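Local coordinates for protein GTP cyclohydrolase 1 type 2 homolog (Staphylococcus aureus subsp. aureus, PDB 3LNL) that is of unknown function but belongs to the NIF3 family, binds zinc at a dinuclear centre and assembles into a hexameric toroid capped by PII-like domains, at residues 49-54 and 88-93. The protein carries 2 engineered substitutions. Residues are numbered along the deposited sequence; the frame is centred on the assembly and turned at random.
Sequences CTLEVV and IRKLIQ
Val54 reaches from the first turn of helix 51-60 to Lys90 and Leu91 on helix 83-93. With CG1 anti to the backbone N (chi1 -179°), both methyls face helix 83-93. CG1 touches Lys90 CG at 3.9 Å and also meets Leu91 CD2. Of the residues 88-93, CG2 meets Leu91, with CD2 of that leucine 3.8 Å away. Val54 also packs on Ile87 of the same helix. The Val54 and Leu91 side chains run at about a right angle to each other.

Lys90 takes part through its aliphatic stem. Beyond Val54, the chain bends at chi2 (141°), and its CD packs at 3.9 Å against CD1 of Leu51, again nearly at right angles. The ammonium end does not stay with these carbons: NZ is hydrogen-bonded to Asn55 OD1, on the residue that follows Val54. The lysine thus adds a polar tie between the two helices to its apolar packing.

On the buried side, Leu91 CD1 approaches Cys49 SG at 4.3 Å, a looser contact. Both residues also touch Ile65 of strand 64-67, which places this end of the contact against the sheet. Thr50 N-caps helix 51-60 through a weak bond from Val53 N to its OG1. No hydrogen bond joins 49-54 to 88-93.

The contact joins the start of helix 51-60, and the loop before it, to the end of helix 83-93. Helix 51-60 connects strands 43-46 and 64-67, and helix 83-93 lies on the connection from 64-67 to 97-100. These three strands are parallel neighbours in the mixed sheet, as in the beta-alpha-beta crossovers of an alpha/beta NIF3 domain.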
ATOM      1  N   CYS B  49     -15.349 -29.295  -8.149  1.00 12.45           N
ATOM      2  CA  CYS B  49     -15.098 -30.186  -9.302  1.00 12.13           C
ATOM      3  C   CYS B  49     -13.874 -31.043  -9.010  1.00 12.34           C
ATOM      4  O   CYS B  49     -12.764 -30.665  -9.369  1.00 12.87           O
ATOM      5  CB  CYS B  49     -14.847 -29.383 -10.544  1.00 12.49           C
ATOM      6  SG  CYS B  49     -14.662 -30.474 -12.001  1.00 14.92           S
ATOM      7  N   THR B  50     -14.069 -32.141  -8.260  1.00 12.03           N
ATOM      8  CA  THR B  50     -12.985 -33.037  -7.908  1.00 11.66           C
ATOM      9  C   THR B  50     -12.788 -34.044  -9.059  1.00 12.34           C
ATOM     10  O   THR B  50     -13.610 -34.104 -10.033  1.00 10.52           O
ATOM     11  CB  THR B  50     -13.318 -33.833  -6.656  1.00 12.79           C
ATOM     12  OG1 THR B  50     -14.419 -34.695  -6.942  1.00 11.42           O
ATOM     13  CG2 THR B  50     -13.662 -32.879  -5.467  1.00 10.17           C
ATOM     14  N   LEU B  51     -11.775 -34.901  -8.934  1.00 12.30           N
ATOM     15  CA  LEU B  51     -11.538 -35.910 -10.000  1.00 13.12           C
ATOM     16  C   LEU B  51     -12.732 -36.844 -10.151  1.00 13.07           C
ATOM     17  O   LEU B  51     -13.113 -37.238 -11.281  1.00 12.83           O
ATOM     18  CB  LEU B  51     -10.281 -36.728  -9.741  1.00 14.33           C
ATOM     19  CG  LEU B  51      -9.719 -37.663 -10.852  1.00 17.39           C
ATOM     20  CD1 LEU B  51      -9.266 -36.878 -12.023  1.00 15.03           C
ATOM     21  CD2 LEU B  51      -8.542 -38.485 -10.285  1.00 21.60           C
ATOM     22  N   GLU B  52     -13.331 -37.240  -9.024  0.60 13.97           N
ATOM     23  CA  GLU B  52     -14.504 -38.141  -9.071  0.60 13.06           C
ATOM     24  C   GLU B  52     -15.659 -37.481  -9.823  0.60 12.52           C
ATOM     25  O   GLU B  52     -16.369 -38.146 -10.571  0.60 12.44           O
ATOM     26  CB  GLU B  52     -14.942 -38.606  -7.666  0.60 14.18           C
ATOM     27  CG  GLU B  52     -13.946 -39.608  -7.001  0.60 16.21           C
ATOM     28  CD  GLU B  52     -14.306 -40.032  -5.556  0.60 22.18           C
ATOM     29  OE1 GLU B  52     -15.098 -39.352  -4.845  0.60 23.05           O
ATOM     30  OE2 GLU B  52     -13.757 -41.075  -5.114  0.60 26.94           O
ATOM     31  N   VAL B  53     -15.819 -36.163  -9.677  1.00 12.14           N
ATOM     32  CA  VAL B  53     -16.889 -35.465 -10.390  1.00 11.66           C
ATOM     33  C   VAL B  53     -16.641 -35.509 -11.921  1.00 12.41           C
ATOM     34  O   VAL B  53     -17.570 -35.736 -12.707  1.00 12.24           O
ATOM     35  CB  VAL B  53     -17.069 -34.034  -9.881  1.00 12.03           C
ATOM     36  CG1 VAL B  53     -18.042 -33.205 -10.821  1.00 12.40           C
ATOM     37  CG2 VAL B  53     -17.591 -34.087  -8.444  1.00 11.51           C
ATOM     38  N   VAL B  54     -15.396 -35.333 -12.320  1.00 11.89           N
ATOM     39  CA  VAL B  54     -15.040 -35.386 -13.715  1.00 12.59           C
ATOM     40  C   VAL B  54     -15.318 -36.803 -14.267  1.00 13.74           C
ATOM     41  O   VAL B  54     -15.903 -36.928 -15.340  1.00 13.35           O
ATOM     42  CB  VAL B  54     -13.567 -34.953 -13.961  1.00 13.08           C
ATOM     43  CG1 VAL B  54     -13.241 -34.994 -15.455  1.00 10.57           C
ATOM     44  CG2 VAL B  54     -13.323 -33.567 -13.371  1.00  8.46           C
ATOM     45  N   ILE B  88      -7.537 -30.793 -14.082  1.00 10.93           N
ATOM     46  CA  ILE B  88      -7.675 -29.835 -15.160  1.00 11.16           C
ATOM     47  C   ILE B  88      -7.322 -30.539 -16.477  1.00 11.72           C
ATOM     48  O   ILE B  88      -8.001 -30.365 -17.504  1.00 12.80           O
ATOM     49  CB  ILE B  88      -6.764 -28.617 -14.902  1.00 11.49           C
ATOM     50  CG1 ILE B  88      -7.246 -27.805 -13.691  1.00 13.26           C
ATOM     51  CG2 ILE B  88      -6.655 -27.739 -16.174  1.00  9.37           C
ATOM     52  CD1 ILE B  88      -6.122 -26.807 -13.137  1.00 10.49           C
ATOM     53  N   ARG B  89      -6.223 -31.305 -16.459  1.00 11.70           N
ATOM     54  CA  ARG B  89      -5.802 -32.097 -17.625  1.00 11.45           C
ATOM     55  C   ARG B  89      -6.872 -33.118 -18.051  1.00 11.76           C
ATOM     56  O   ARG B  89      -7.106 -33.310 -19.230  1.00 11.97           O
ATOM     57  CB  ARG B  89      -4.462 -32.817 -17.382  1.00 10.97           C
ATOM     58  CG  ARG B  89      -3.265 -31.850 -17.150  1.00 10.38           C
ATOM     59  CD  ARG B  89      -2.046 -32.530 -16.564  1.00  8.69           C
ATOM     60  NE  ARG B  89      -1.618 -33.631 -17.416  1.00  9.29           N
ATOM     61  CZ  ARG B  89      -0.902 -33.514 -18.529  1.00 12.20           C
ATOM     62  NH1 ARG B  89      -0.375 -32.337 -18.939  1.00 11.38           N
ATOM     63  NH2 ARG B  89      -0.631 -34.591 -19.211  1.00  9.51           N
ATOM     64  N   LYS B  90      -7.522 -33.754 -17.091  1.00 11.14           N
ATOM     65  CA  LYS B  90      -8.544 -34.714 -17.431  1.00 13.15           C
ATOM     66  C   LYS B  90      -9.737 -34.036 -18.117  1.00 12.29           C
ATOM     67  O   LYS B  90     -10.261 -34.584 -19.079  1.00 11.54           O
ATOM     68  CB  LYS B  90      -8.962 -35.541 -16.203  1.00 13.33           C
ATOM     69  CG  LYS B  90      -9.924 -36.732 -16.573  1.00 19.32           C
ATOM     70  CD  LYS B  90      -9.626 -37.978 -15.774  1.00 22.69           C
ATOM     71  CE  LYS B  90     -10.269 -39.246 -16.312  1.00 26.12           C
ATOM     72  NZ  LYS B  90     -10.148 -40.249 -15.203  1.00 28.01           N
ATOM     73  N   LEU B  91     -10.131 -32.849 -17.647  1.00 12.21           N
ATOM     74  CA  LEU B  91     -11.230 -32.063 -18.269  1.00 12.25           C
ATOM     75  C   LEU B  91     -10.882 -31.815 -19.727  1.00 12.09           C
ATOM     76  O   LEU B  91     -11.669 -32.072 -20.636  1.00 12.35           O
ATOM     77  CB  LEU B  91     -11.445 -30.714 -17.528  1.00 11.40           C
ATOM     78  CG  LEU B  91     -12.076 -30.848 -16.145  1.00 11.74           C
ATOM     79  CD1 LEU B  91     -11.880 -29.597 -15.212  1.00 10.88           C
ATOM     80  CD2 LEU B  91     -13.573 -31.216 -16.303  1.00  7.11           C
ATOM     81  N   ILE B  92      -9.655 -31.334 -19.932  1.00 11.55           N
ATOM     82  CA  ILE B  92      -9.224 -30.950 -21.249  1.00 11.40           C
ATOM     83  C   ILE B  92      -9.104 -32.161 -22.160  1.00 11.74           C
ATOM     84  O   ILE B  92      -9.533 -32.154 -23.312  1.00 11.36           O
ATOM     85  CB  ILE B  92      -7.908 -30.127 -21.186  1.00  9.84           C
ATOM     86  CG1 ILE B  92      -8.204 -28.789 -20.506  1.00 12.05           C
ATOM     87  CG2 ILE B  92      -7.356 -29.899 -22.603  1.00 10.59           C
ATOM     88  CD1 ILE B  92      -6.928 -27.948 -20.070  1.00  6.78           C
ATOM     89  N   GLN B  93      -8.551 -33.219 -21.639  1.00 11.23           N
ATOM     90  CA  GLN B  93      -8.313 -34.343 -22.466  1.00 13.96           C
ATOM     91  C   GLN B  93      -9.619 -35.034 -22.890  1.00 14.80           C
ATOM     92  O   GLN B  93      -9.656 -35.631 -23.962  1.00 12.91           O
ATOM     93  CB  GLN B  93      -7.375 -35.314 -21.753  1.00 14.89           C
ATOM     94  CG  GLN B  93      -5.960 -34.778 -21.843  1.00 18.97           C
ATOM     95  CD  GLN B  93      -4.924 -35.719 -21.373  1.00 26.76           C
ATOM     96  OE1 GLN B  93      -5.104 -36.363 -20.342  1.00 29.68           O
ATOM     97  NE2 GLN B  93      -3.761 -35.742 -22.076  1.00 27.67           N
TER